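Local coordinates for protein PT26-6P (Thermococcus sp., PDB 2WB7) that is of unknown function but is encoded by a mobile extrachromosomal element from Euryarchaea and joins two immunoglobulin-like domains to a helical domain, at residues I400-K404 and K405-E409; A458-D461 and L462-A466; D470-M473 and F474-Y477; L478-A481 and K482-M486; S517-A520 and K521-P525. All coordinates share one frame; numbering follows the deposited sequence.

All five contacts are local, lie in the helical domain and follow one another in series; none nests in or crosses another. Contact 1 closes the tight turn between helices 393-404 and 408-438. Contact 2 lies on the last turns of helix 442-465. Contact 3 starts helix 471-499 beyond the next loop, and contact 4 continues directly along it. Contact 5 is at the end of helix 503-523, next to the C terminus. In space most of them touch, though contacts 1 and 5 do not. Arg408 of contact 1 reaches contact 2, and Tyr403 packs on contact 3. Asp461 of contact 2 lies beside contacts 3, 4 and 5, and Glu524 of contact 5 bonds to His484 of contact 4.

Contact 1. Residues I400-K404 and K405-E409; sequences IDLYK and KKDRE
Lys405 folds back over the last turn of the helix that holds Asp401. Its CB is 3.6 Å from Asp401 O. CG comes closer, 3.4 Å from the same Asp401 O, and CD draws off again. The chain then bends twice (chi3 46°, chi4 63°), and this carries CE and NZ away from the helix. The backbone N of Lys405 donates to Asp401 O at 2.9 Å, in a nearly straight bond. Lys406 has a positive phi and closes the helix in a Schellman motif. The wider bond of that motif runs from Asp407 N to Leu402 O, 3.1 Å. Asp407 then serves as N-cap of the next helix, and its carboxylate also forms a salt bridge with Lys410. On another side of the turn Tyr403 and Arg408 run side by side and point the same way. NH1 of Arg408 lies 3.2 Å from CE1 of Tyr403, with ring and guanidinium planes 60° apart. A water lies in the guanidinium plane, accepts from Arg408 NH1 at 2.8 Å and donates to Tyr403 O at 3.0 Å. It joins the two helices across the turn. Arg408 NH2 goes on to Ala466 O and Gln468 O, just past helix 442-465. Leu402 rests on Ile411 of helix 408-438, while Tyr403 stacks on Phe474 and Ile400 touches Tyr471 and Leu475, all three on helix 471-499.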
loop_
_atom_site.group_PDB
_atom_site.type_symbol
_atom_site.label_atom_id
_atom_site.label_comp_id
_atom_site.label_asym_id
_atom_site.label_seq_id
_atom_site.Cartn_x
_atom_site.Cartn_y
_atom_site.Cartn_z
ATOM N N ILE A 400 15.295 1.282 42.053
ATOM C CA ILE A 400 16.700 0.994 41.810
ATOM C C ILE A 400 17.585 1.689 42.829
ATOM O O ILE A 400 18.592 1.140 43.263
ATOM C CB ILE A 400 17.144 1.414 40.398
ATOM C CG1 ILE A 400 16.392 0.598 39.339
ATOM C CG2 ILE A 400 18.668 1.252 40.248
ATOM C CD1 ILE A 400 16.605 1.067 37.897
ATOM N N ASP A 401 17.208 2.900 43.211
ATOM C CA ASP A 401 17.996 3.654 44.165
ATOM C C ASP A 401 17.949 2.975 45.513
ATOM O O ASP A 401 18.960 2.837 46.191
ATOM C CB ASP A 401 17.506 5.093 44.240
ATOM C CG ASP A 401 17.898 5.886 43.000
ATOM O OD1 ASP A 401 18.883 5.479 42.336
ATOM O OD2 ASP A 401 17.231 6.899 42.670
ATOM N N LEU A 402 16.766 2.526 45.889
ATOM C CA LEU A 402 16.633 1.710 47.069
ATOM C C LEU A 402 17.601 0.529 46.996
ATOM O O LEU A 402 18.315 0.247 47.950
ATOM C CB LEU A 402 15.198 1.224 47.215
ATOM C CG LEU A 402 14.177 2.339 47.398
ATOM C CD1 LEU A 402 12.777 1.767 47.552
ATOM C CD2 LEU A 402 14.560 3.134 48.617
ATOM N N TYR A 403 17.643 -0.163 45.867
ATOM C CA TYR A 403 18.526 -1.316 45.779
ATOM C C TYR A 403 19.940 -0.913 46.189
ATOM O O TYR A 403 20.557 -1.575 47.021
ATOM C CB TYR A 403 18.519 -1.944 44.381
ATOM C CG TYR A 403 19.440 -3.149 44.255
ATOM C CD1 TYR A 403 18.974 -4.439 44.528
ATOM C CD2 TYR A 403 20.775 -3.004 43.865
ATOM C CE1 TYR A 403 19.802 -5.550 44.414
ATOM C CE2 TYR A 403 21.614 -4.112 43.754
ATOM C CZ TYR A 403 21.120 -5.380 44.034
ATOM O OH TYR A 403 21.940 -6.485 43.916
ATOM N N LYS A 404 20.456 0.168 45.609
ATOM C CA LYS A 404 21.809 0.627 45.948
ATOM C C LYS A 404 21.976 1.003 47.424
ATOM O O LYS A 404 22.979 0.666 48.040
ATOM C CB LYS A 404 22.204 1.809 45.080
ATOM C CG LYS A 404 22.342 1.461 43.637
ATOM C CD LYS A 404 22.372 2.735 42.836
ATOM C CE LYS A 404 22.634 2.482 41.387
ATOM N NZ LYS A 404 22.555 3.780 40.654
ATOM N N LYS A 405 20.997 1.713 47.975
ATOM C CA LYS A 405 20.997 2.060 49.378
ATOM C C LYS A 405 20.785 0.818 50.225
ATOM O O LYS A 405 20.736 0.905 51.443
ATOM C CB LYS A 405 19.864 3.043 49.664
ATOM C CG LYS A 405 20.009 4.404 48.975
ATOM C CD LYS A 405 18.800 5.317 49.246
ATOM C CE LYS A 405 18.399 5.329 50.735
ATOM N NZ LYS A 405 19.434 5.878 51.689
ATOM N N LYS A 406 20.613 -0.333 49.582
ATOM C CA LYS A 406 20.432 -1.601 50.292
ATOM C C LYS A 406 19.169 -1.659 51.138
ATOM O O LYS A 406 19.078 -2.468 52.056
ATOM C CB LYS A 406 21.615 -1.850 51.214
ATOM C CG LYS A 406 22.940 -1.892 50.526
ATOM C CD LYS A 406 23.384 -3.329 50.326
ATOM C CE LYS A 406 24.886 -3.411 50.170
ATOM N NZ LYS A 406 25.568 -2.891 51.397
ATOM N N ASP A 407 18.199 -0.803 50.851
ATOM C CA ASP A 407 17.010 -0.733 51.692
ATOM C C ASP A 407 15.973 -1.788 51.316
ATOM O O ASP A 407 14.979 -1.475 50.682
ATOM C CB ASP A 407 16.394 0.666 51.629
ATOM C CG ASP A 407 15.361 0.897 52.725
ATOM O OD1 ASP A 407 15.004 -0.093 53.412
ATOM O OD2 ASP A 407 14.890 2.058 52.882
ATOM N N ARG A 408 16.196 -3.028 51.742
ATOM C CA ARG A 408 15.410 -4.171 51.286
ATOM C C ARG A 408 13.992 -4.147 51.805
ATOM O O ARG A 408 13.093 -4.795 51.251
ATOM C CB ARG A 408 16.076 -5.476 51.714
ATOM C CG ARG A 408 17.541 -5.565 51.311
ATOM C CD ARG A 408 17.709 -5.380 49.810
ATOM N NE ARG A 408 17.018 -6.426 49.056
ATOM C CZ ARG A 408 17.399 -6.851 47.856
ATOM N NH1 ARG A 408 18.470 -6.325 47.271
ATOM N NH2 ARG A 408 16.715 -7.807 47.249
ATOM N N GLU A 409 13.795 -3.406 52.880
ATOM C CA GLU A 409 12.488 -3.334 53.470
ATOM C C GLU A 409 11.606 -2.394 52.649
ATOM O O GLU A 409 10.392 -2.584 52.553
ATOM C CB GLU A 409 12.601 -2.851 54.909
ATOM C CG GLU A 409 11.270 -2.710 55.608
ATOM C CD GLU A 409 11.348 -1.842 56.862
ATOM O OE1 GLU A 409 10.502 -2.044 57.766
ATOM O OE2 GLU A 409 12.245 -0.959 56.948
HETATM O O HOH W 1 20.335 -4.378 48.129
#

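Contact 2. Residues A458-D461 and L462-A466; sequences AIND and LQKAA
Leu462 N donates to Ala458 O at 2.9 Å, and three more bonds of the same i to i+4 kind follow, ending with Ala465 N on Asp461 O at 2.7 Å. Above this backbone Asn460 and Lys464 cross obliquely, one turn apart. Asn460 has CG anti to the backbone N (chi1 -171°), which swings its amide along the helix toward Lys464. ND2 of Asn460 is 3.1 Å from CE of Lys464. The ammonium does not bond to the amide: NZ of Lys464 stays 3.8 Å from OD1 of Asn460. With an alanine here the amide beside the end of Lys464 is gone, and that end is likely to turn more freely, held by Tyr477 on another side. These are the C-terminal turns of helix 442-465, a long helix of the helical domain that packs between its neighbours. Ile459 touches Ile419 and Leu422 of helix 408-438, and Leu462 touches Met418 there. Asp461 faces helix 471-499 and touches Tyr477, Ala480 and His484. Gln463 CG sits 3.1 Å from Ile459 O. CB of Ala465 lies 3.2 Å from Asp461 O.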
loop_
_atom_site.group_PDB
_atom_site.type_symbol
_atom_site.label_atom_id
_atom_site.label_comp_id
_atom_site.label_asym_id
_atom_site.label_seq_id
_atom_site.Cartn_x
_atom_site.Cartn_y
_atom_site.Cartn_z
ATOM N N ALA A 458 3.937 -10.200 35.382
ATOM C CA ALA A 458 4.553 -9.025 35.945
ATOM C C ALA A 458 4.544 -9.115 37.458
ATOM O O ALA A 458 5.553 -8.846 38.108
ATOM C CB ALA A 458 3.831 -7.791 35.487
ATOM N N ILE A 459 3.402 -9.492 38.023
ATOM C CA ILE A 459 3.325 -9.689 39.458
ATOM C C ILE A 459 4.395 -10.671 39.927
ATOM O O ILE A 459 4.964 -10.501 40.986
ATOM C CB ILE A 459 1.949 -10.170 39.926
ATOM C CG1 ILE A 459 0.918 -9.043 39.777
ATOM C CG2 ILE A 459 2.036 -10.611 41.393
ATOM C CD1 ILE A 459 -0.443 -9.354 40.373
ATOM N N ASN A 460 4.684 -11.683 39.125
ATOM C CA ASN A 460 5.656 -12.673 39.508
ATOM C C ASN A 460 7.053 -12.114 39.444
ATOM O O ASN A 460 7.887 -12.384 40.316
ATOM C CB ASN A 460 5.559 -13.889 38.597
ATOM C CG ASN A 460 6.396 -15.032 39.087
ATOM O OD1 ASN A 460 6.136 -15.592 40.148
ATOM N ND2 ASN A 460 7.430 -15.376 38.330
ATOM N N ASP A 461 7.329 -11.345 38.395
ATOM C CA ASP A 461 8.645 -10.725 38.256
ATOM C C ASP A 461 8.921 -9.754 39.407
ATOM O O ASP A 461 10.027 -9.736 39.946
ATOM C CB ASP A 461 8.792 -10.058 36.894
ATOM C CG ASP A 461 8.918 -11.066 35.774
ATOM O OD1 ASP A 461 9.262 -12.229 36.044
ATOM O OD2 ASP A 461 8.679 -10.720 34.610
ATOM N N LEU A 462 7.916 -8.981 39.811
ATOM C CA LEU A 462 8.068 -8.123 40.988
ATOM C C LEU A 462 8.432 -8.924 42.248
ATOM O O LEU A 462 9.292 -8.495 43.035
ATOM C CB LEU A 462 6.830 -7.241 41.223
ATOM C CG LEU A 462 6.695 -6.086 40.210
ATOM C CD1 LEU A 462 5.397 -5.318 40.385
ATOM C CD2 LEU A 462 7.883 -5.107 40.223
ATOM N N GLN A 463 7.798 -10.086 42.424
ATOM C CA GLN A 463 8.077 -10.960 43.570
ATOM C C GLN A 463 9.545 -11.370 43.554
ATOM O O GLN A 463 10.229 -11.316 44.574
ATOM C CB GLN A 463 7.225 -12.223 43.527
ATOM C CG GLN A 463 5.709 -12.020 43.625
ATOM C CD GLN A 463 5.201 -11.936 45.047
ATOM O OE1 GLN A 463 5.981 -11.802 45.986
ATOM N NE2 GLN A 463 3.882 -12.028 45.216
ATOM N N LYS A 464 10.030 -11.807 42.400
ATOM C CA LYS A 464 11.411 -12.252 42.315
ATOM C C LYS A 464 12.376 -11.070 42.396
ATOM O O LYS A 464 13.466 -11.161 42.983
ATOM C CB LYS A 464 11.641 -13.068 41.036
ATOM C CG LYS A 464 10.682 -14.235 40.873
ATOM C CD LYS A 464 11.205 -15.257 39.872
ATOM C CE LYS A 464 10.126 -16.247 39.463
ATOM N NZ LYS A 464 9.655 -16.976 40.672
ATOM N N ALA A 465 11.977 -9.956 41.795
ATOM C CA ALA A 465 12.808 -8.756 41.814
ATOM C C ALA A 465 13.220 -8.442 43.236
ATOM O O ALA A 465 14.394 -8.223 43.513
ATOM C CB ALA A 465 12.073 -7.585 41.209
ATOM N N ALA A 466 12.253 -8.435 44.141
ATOM C CA ALA A 466 12.537 -8.055 45.517
ATOM C C ALA A 466 13.561 -8.971 46.185
ATOM O O ALA A 466 14.188 -8.585 47.158
ATOM C CB ALA A 466 11.268 -7.980 46.335
#

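Contact 3. Residues D470-M473 and F474-Y477; sequences DYQM and FLNY
Gln472 and Asn476 are joined by their side chains one turn apart. NE2 of Gln472 donates to OD1 of Asn476 at 3.0 Å. The donor stands above the carbonyl plane of Asn476, and the two amide planes are 32° apart. Gln472 reaches there because CG is anti to the backbone N (chi1 -172°) and the chain then bends at chi2. On one flank of this pair Leu475 lies over one face of the Tyr471 ring, with CD1 of Leu475 4.0 Å from CZ of Tyr471. On the other flank the selenomethionine Met473 bends so that its CE ends 4.0 Å from CE2 of Tyr477; the two side chains lie at a slant to each other. The backbone carries these pairs. Leu475 N donates to Tyr471 O at 3.0 Å, almost straight, and Tyr477 N donates to Met473 O at 3.1 Å. Further out, Tyr471 rests on Lys404 of helix 393-404. Tyr477 packs on Lys464 and Ala465 of helix 442-465, and both Met473 and Tyr477 meet Pro525. The first turn is held by Asp470, whose OD2 accepts from Met473 N at 2.9 Å. This is an N-cap, here at the start of helix 471-499.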
loop_
_atom_site.group_PDB
_atom_site.type_symbol
_atom_site.label_atom_id
_atom_site.label_comp_id
_atom_site.label_asym_id
_atom_site.label_seq_id
_atom_site.Cartn_x
_atom_site.Cartn_y
_atom_site.Cartn_z
ATOM N N ASP A 470 21.865 -10.020 42.948
ATOM C CA ASP A 470 22.667 -9.583 41.818
ATOM C C ASP A 470 22.001 -8.367 41.202
ATOM O O ASP A 470 20.790 -8.334 41.025
ATOM C CB ASP A 470 22.796 -10.634 40.747
ATOM C CG ASP A 470 23.566 -10.115 39.552
ATOM O OD1 ASP A 470 24.789 -9.903 39.702
ATOM O OD2 ASP A 470 22.952 -9.885 38.480
ATOM N N TYR A 471 22.805 -7.378 40.844
ATOM C CA TYR A 471 22.283 -6.111 40.352
ATOM C C TYR A 471 21.567 -6.234 39.010
ATOM O O TYR A 471 20.435 -5.772 38.864
ATOM C CB TYR A 471 23.407 -5.089 40.256
ATOM C CG TYR A 471 22.957 -3.727 39.799
ATOM C CD1 TYR A 471 21.919 -3.068 40.439
ATOM C CD2 TYR A 471 23.587 -3.087 38.738
ATOM C CE1 TYR A 471 21.516 -1.816 40.025
ATOM C CE2 TYR A 471 23.199 -1.835 38.329
ATOM C CZ TYR A 471 22.160 -1.204 38.975
ATOM O OH TYR A 471 21.750 0.043 38.560
ATOM N N GLN A 472 22.224 -6.857 38.035
ATOM C CA GLN A 472 21.626 -7.000 36.718
ATOM C C GLN A 472 20.354 -7.817 36.819
ATOM O O GLN A 472 19.378 -7.584 36.112
ATOM C CB GLN A 472 22.589 -7.656 35.749
ATOM C CG GLN A 472 22.067 -7.639 34.320
ATOM C CD GLN A 472 21.910 -6.217 33.751
ATOM O OE1 GLN A 472 22.886 -5.506 33.537
ATOM N NE2 GLN A 472 20.677 -5.809 33.515
HETATM N N MSE A 473 20.359 -8.777 37.725
HETATM C CA MSE A 473 19.217 -9.642 37.867
HETATM C C MSE A 473 18.033 -8.848 38.434
HETATM O O MSE A 473 16.867 -9.128 38.156
HETATM C CB MSE A 473 19.582 -10.827 38.759
HETATM C CG MSE A 473 18.886 -12.108 38.337
HETATM SE SE MSE A 473 19.350 -12.548 36.488
HETATM C CE MSE A 473 17.559 -12.784 35.783
ATOM N N PHE A 474 18.333 -7.842 39.235
ATOM C CA PHE A 474 17.289 -7.023 39.813
ATOM C C PHE A 474 16.728 -6.143 38.695
ATOM O O PHE A 474 15.513 -6.027 38.518
ATOM C CB PHE A 474 17.873 -6.198 40.959
ATOM C CG PHE A 474 16.921 -5.206 41.553
ATOM C CD1 PHE A 474 15.878 -5.619 42.340
ATOM C CD2 PHE A 474 17.100 -3.846 41.349
ATOM C CE1 PHE A 474 15.012 -4.692 42.903
ATOM C CE2 PHE A 474 16.251 -2.925 41.908
ATOM C CZ PHE A 474 15.202 -3.345 42.680
ATOM N N LEU A 475 17.625 -5.521 37.935
ATOM C CA LEU A 475 17.233 -4.779 36.751
ATOM C C LEU A 475 16.405 -5.653 35.814
ATOM O O LEU A 475 15.299 -5.268 35.415
ATOM C CB LEU A 475 18.460 -4.239 36.016
ATOM C CG LEU A 475 19.195 -3.076 36.689
ATOM C CD1 LEU A 475 20.239 -2.493 35.734
ATOM C CD2 LEU A 475 18.220 -1.994 37.185
ATOM N N ASN A 476 16.924 -6.842 35.492
ATOM C CA ASN A 476 16.257 -7.699 34.522
ATOM C C ASN A 476 14.827 -8.036 34.887
ATOM O O ASN A 476 13.945 -8.005 34.035
ATOM C CB ASN A 476 17.045 -8.965 34.278
ATOM C CG ASN A 476 18.253 -8.728 33.415
ATOM O OD1 ASN A 476 18.402 -7.667 32.817
ATOM N ND2 ASN A 476 19.141 -9.707 33.359
ATOM N N TYR A 477 14.591 -8.348 36.152
ATOM C CA TYR A 477 13.247 -8.677 36.577
ATOM C C TYR A 477 12.316 -7.460 36.576
ATOM O O TYR A 477 11.126 -7.581 36.247
ATOM C CB TYR A 477 13.260 -9.322 37.959
ATOM C CG TYR A 477 13.400 -10.830 37.943
ATOM C CD1 TYR A 477 12.394 -11.631 37.407
ATOM C CD2 TYR A 477 14.520 -11.459 38.490
ATOM C CE1 TYR A 477 12.498 -13.008 37.400
ATOM C CE2 TYR A 477 14.630 -12.835 38.495
ATOM C CZ TYR A 477 13.613 -13.606 37.953
ATOM O OH TYR A 477 13.710 -14.979 37.940
#

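Contact 4. Residues L478-A481 and K482-M486; sequences LNAA and KKHEM
Asn479 and Lys483 pass each other at an angle on one side of helix 471-499, in a buried middle stretch where the helical domain meets the N-terminal residues of the chain. The Lys483 chain leaves toward Asn479: its CG lies 3.0 Å from Asn479 O, and a bend at chi2 (-61°) brings CE to 3.9 Å from CG of Asn479. The ammonium beyond forms salt bridges with Asp9 and Asp7. With a leucine here the ammonium is gone; Asp9 would probably lose this positive partner, and Asp7 would be left with Lys482. Lys482 takes another course. Its CG is anti to the backbone N (chi1 -155°), and the extended chain leads away from residues 478-481. NZ of Lys482 bridges Asp7 and Asp393 and also bonds to Thr4 O. The two lysines thus hold the N-terminal segment to the helix, and their buried charges are met by carboxylates. Glu485 is gripped in turn by Lys425 and by the backbone N atoms of Val390 and Met391. His484 points to another side. Its ND1 bonds to Glu454 and its NE2 to Glu524, which would probably favour a protonated ring. Bonds at both ring nitrogens hold the rotation of the ring. At its base His484 N donates to Ala480 O at 2.9 Å, and CD2 of His484 lies 3.3 Å from Ala480 O.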
loop_
_atom_site.group_PDB
_atom_site.type_symbol
_atom_site.label_atom_id
_atom_site.label_comp_id
_atom_site.label_asym_id
_atom_site.label_seq_id
_atom_site.Cartn_x
_atom_site.Cartn_y
_atom_site.Cartn_z
ATOM N N LEU A 478 12.842 -6.295 36.954
ATOM C CA LEU A 478 12.045 -5.076 36.875
ATOM C C LEU A 478 11.683 -4.811 35.419
ATOM O O LEU A 478 10.543 -4.493 35.087
ATOM C CB LEU A 478 12.803 -3.887 37.445
ATOM C CG LEU A 478 12.928 -3.848 38.964
ATOM C CD1 LEU A 478 13.706 -2.601 39.358
ATOM C CD2 LEU A 478 11.545 -3.906 39.609
ATOM N N ASN A 479 12.656 -4.979 34.536
ATOM C CA ASN A 479 12.410 -4.764 33.134
ATOM C C ASN A 479 11.423 -5.770 32.520
ATOM O O ASN A 479 10.527 -5.377 31.762
ATOM C CB ASN A 479 13.713 -4.720 32.360
ATOM C CG ASN A 479 13.533 -4.102 31.011
ATOM O OD1 ASN A 479 13.770 -4.741 29.982
ATOM N ND2 ASN A 479 13.056 -2.866 30.990
ATOM N N ALA A 480 11.577 -7.053 32.847
ATOM C CA ALA A 480 10.600 -8.051 32.421
ATOM C C ALA A 480 9.242 -7.630 32.932
ATOM O O ALA A 480 8.264 -7.628 32.195
ATOM C CB ALA A 480 10.958 -9.453 32.933
ATOM N N ALA A 481 9.180 -7.265 34.198
ATOM C CA ALA A 481 7.919 -6.867 34.786
ATOM C C ALA A 481 7.295 -5.651 34.072
ATOM O O ALA A 481 6.081 -5.580 33.873
ATOM C CB ALA A 481 8.101 -6.599 36.276
ATOM N N LYS A 482 8.132 -4.706 33.670
ATOM C CA LYS A 482 7.643 -3.520 32.980
ATOM C C LYS A 482 7.004 -3.832 31.614
ATOM O O LYS A 482 5.883 -3.375 31.305
ATOM C CB LYS A 482 8.790 -2.549 32.788
ATOM C CG LYS A 482 8.349 -1.121 32.643
ATOM C CD LYS A 482 9.544 -0.250 32.391
ATOM C CE LYS A 482 9.160 1.195 32.211
ATOM N NZ LYS A 482 10.350 1.894 31.627
ATOM N N LYS A 483 7.723 -4.609 30.803
ATOM C CA LYS A 483 7.242 -4.993 29.480
ATOM C C LYS A 483 6.029 -5.902 29.562
ATOM O O LYS A 483 5.145 -5.831 28.703
ATOM C CB LYS A 483 8.325 -5.697 28.683
ATOM C CG LYS A 483 9.693 -5.110 28.842
ATOM C CD LYS A 483 9.804 -3.685 28.384
ATOM C CE LYS A 483 11.236 -3.434 27.897
ATOM N NZ LYS A 483 11.843 -2.205 28.472
ATOM N N HIS A 484 5.996 -6.779 30.565
ATOM C CA HIS A 484 4.802 -7.591 30.790
ATOM C C HIS A 484 3.603 -6.690 31.056
ATOM O O HIS A 484 2.526 -6.937 30.525
ATOM C CB HIS A 484 4.970 -8.614 31.933
ATOM C CG HIS A 484 5.686 -9.871 31.534
ATOM N ND1 HIS A 484 5.364 -10.588 30.399
ATOM C CD2 HIS A 484 6.702 -10.545 32.125
ATOM C CE1 HIS A 484 6.157 -11.641 30.304
ATOM N NE2 HIS A 484 6.985 -11.631 31.332
ATOM N N GLU A 485 3.770 -5.643 31.864
ATOM C CA GLU A 485 2.642 -4.742 32.100
ATOM C C GLU A 485 2.207 -4.038 30.813
ATOM O O GLU A 485 1.013 -3.809 30.593
ATOM C CB GLU A 485 2.917 -3.699 33.184
ATOM C CG GLU A 485 1.616 -3.056 33.637
ATOM C CD GLU A 485 1.751 -1.629 34.198
ATOM O OE1 GLU A 485 2.889 -1.172 34.428
ATOM O OE2 GLU A 485 0.686 -0.978 34.409
HETATM N N MSE A 486 3.185 -3.696 29.976
HETATM C CA MSE A 486 2.925 -3.049 28.695
HETATM C C MSE A 486 2.149 -3.975 27.760
HETATM O O MSE A 486 1.195 -3.552 27.087
HETATM C CB MSE A 486 4.243 -2.643 28.060
HETATM C CG MSE A 486 4.923 -1.452 28.740
HETATM SE SE MSE A 486 6.804 -1.346 28.197
HETATM C CE MSE A 486 7.284 0.466 28.715
#

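Contact 5. Residues S517-A520 and K521-P525; sequences SNLA and KEYEP
The C-terminal turns of helix 503-523 bring Leu519 and Tyr523 side by side, pointing the same way. Here the bonding shifts from i+4 to i+3. Lys521 N still donates to Ser517 O, at 3.1 Å. Glu522 N then has a weak bond to Asn518 O and a shorter one, 3.0 Å, to Leu519 O. Tyr523 N donates to Ala520 O at 2.9 Å, from above the carbonyl plane. With CG anti to the carbonyl carbon (chi1 -65°), the Tyr523 ring turns back along the helix. Its edge meets two backbone oxygens: Ala520 O lies in the ring plane, and CD2 of Tyr523 is 3.1 Å from Leu519 O. CE2 of Tyr523 also touches CD1 of Leu519 at 3.8 Å. Glu522 passes Leu519 at a slant, its OE1 beside the same methyl. Lys521 runs back along the turn, with CE 3.8 Å from OG of Ser517, a hydroxyl bonded to Glu454. The Tyr523 ring also packs on Asn476 and Asn479 of helix 471-499. Glu524 OE2 is hydrogen-bonded to His484 NE2 and close to OD2 of Asp461, a like charge. The two carboxylates may share a proton. The Tyr523 edge is consistent with a weak electrostatic attraction between its C-H groups and the carbonyl oxygens.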
loop_
_atom_site.group_PDB
_atom_site.type_symbol
_atom_site.label_atom_id
_atom_site.label_comp_id
_atom_site.label_asym_id
_atom_site.label_seq_id
_atom_site.Cartn_x
_atom_site.Cartn_y
_atom_site.Cartn_z
ATOM N N SER A 517 5.655 -8.985 25.194
ATOM C CA SER A 517 5.737 -10.150 26.024
ATOM C C SER A 517 7.019 -10.919 25.718
ATOM O O SER A 517 7.737 -11.316 26.631
ATOM C CB SER A 517 4.508 -11.025 25.838
ATOM O OG SER A 517 4.648 -12.220 26.576
ATOM N N ASN A 518 7.339 -11.095 24.440
ATOM C CA ASN A 518 8.565 -11.793 24.096
ATOM C C ASN A 518 9.813 -11.024 24.502
ATOM O O ASN A 518 10.831 -11.615 24.857
ATOM C CB ASN A 518 8.614 -12.164 22.609
ATOM C CG ASN A 518 7.514 -13.138 22.214
ATOM O OD1 ASN A 518 7.221 -13.311 21.034
ATOM N ND2 ASN A 518 6.892 -13.765 23.197
ATOM N N LEU A 519 9.750 -9.704 24.438
ATOM C CA LEU A 519 10.889 -8.916 24.873
ATOM C C LEU A 519 11.087 -9.167 26.361
ATOM O O LEU A 519 12.228 -9.373 26.830
ATOM C CB LEU A 519 10.670 -7.433 24.597
ATOM C CG LEU A 519 11.819 -6.502 24.991
ATOM C CD1 LEU A 519 13.125 -7.031 24.480
ATOM C CD2 LEU A 519 11.581 -5.123 24.463
ATOM N N ALA A 520 9.978 -9.166 27.106
ATOM C CA ALA A 520 10.044 -9.453 28.537
ATOM C C ALA A 520 10.809 -10.742 28.821
ATOM O O ALA A 520 11.716 -10.769 29.660
ATOM C CB ALA A 520 8.660 -9.518 29.150
ATOM N N LYS A 521 10.443 -11.811 28.120
ATOM C CA LYS A 521 11.013 -13.120 28.392
ATOM C C LYS A 521 12.505 -13.184 28.104
ATOM O O LYS A 521 13.188 -14.093 28.563
ATOM C CB LYS A 521 10.305 -14.192 27.584
ATOM C CG LYS A 521 8.819 -14.241 27.795
ATOM C CD LYS A 521 8.220 -15.371 26.999
ATOM C CE LYS A 521 6.712 -15.376 27.112
ATOM N NZ LYS A 521 6.268 -15.651 28.513
ATOM N N GLU A 522 13.022 -12.234 27.343
ATOM C CA GLU A 522 14.451 -12.256 27.087
ATOM C C GLU A 522 15.228 -11.930 28.343
ATOM O O GLU A 522 16.405 -12.256 28.458
ATOM C CB GLU A 522 14.823 -11.294 25.977
ATOM C CG GLU A 522 14.476 -11.810 24.612
ATOM C CD GLU A 522 14.598 -10.724 23.590
ATOM O OE1 GLU A 522 15.143 -9.649 23.936
ATOM O OE2 GLU A 522 14.149 -10.926 22.441
ATOM N N TYR A 523 14.555 -11.301 29.295
ATOM C CA TYR A 523 15.177 -10.909 30.547
ATOM C C TYR A 523 14.997 -11.931 31.676
ATOM O O TYR A 523 15.716 -11.890 32.669
ATOM C CB TYR A 523 14.648 -9.541 30.949
ATOM C CG TYR A 523 15.078 -8.517 29.955
ATOM C CD1 TYR A 523 16.344 -7.948 30.033
ATOM C CD2 TYR A 523 14.251 -8.154 28.902
ATOM C CE1 TYR A 523 16.764 -7.025 29.119
ATOM C CE2 TYR A 523 14.672 -7.227 27.981
ATOM C CZ TYR A 523 15.925 -6.672 28.102
ATOM O OH TYR A 523 16.342 -5.762 27.183
ATOM N N GLU A 524 14.045 -12.846 31.526
ATOM C CA GLU A 524 13.808 -13.854 32.545
ATOM C C GLU A 524 14.696 -15.069 32.346
ATOM O O GLU A 524 14.968 -15.456 31.217
ATOM C CB GLU A 524 12.354 -14.261 32.530
ATOM C CG GLU A 524 11.433 -13.111 32.784
ATOM C CD GLU A 524 10.014 -13.421 32.366
ATOM O OE1 GLU A 524 9.814 -14.466 31.707
ATOM O OE2 GLU A 524 9.111 -12.613 32.686
ATOM N N PRO A 525 15.152 -15.682 33.450
ATOM C CA PRO A 525 16.065 -16.824 33.344
ATOM C C PRO A 525 15.332 -18.017 32.773
ATOM O O PRO A 525 14.156 -18.150 33.059
ATOM C CB PRO A 525 16.443 -17.120 34.807
ATOM C CG PRO A 525 15.831 -16.011 35.635
ATOM C CD PRO A 525 14.690 -15.478 34.833
#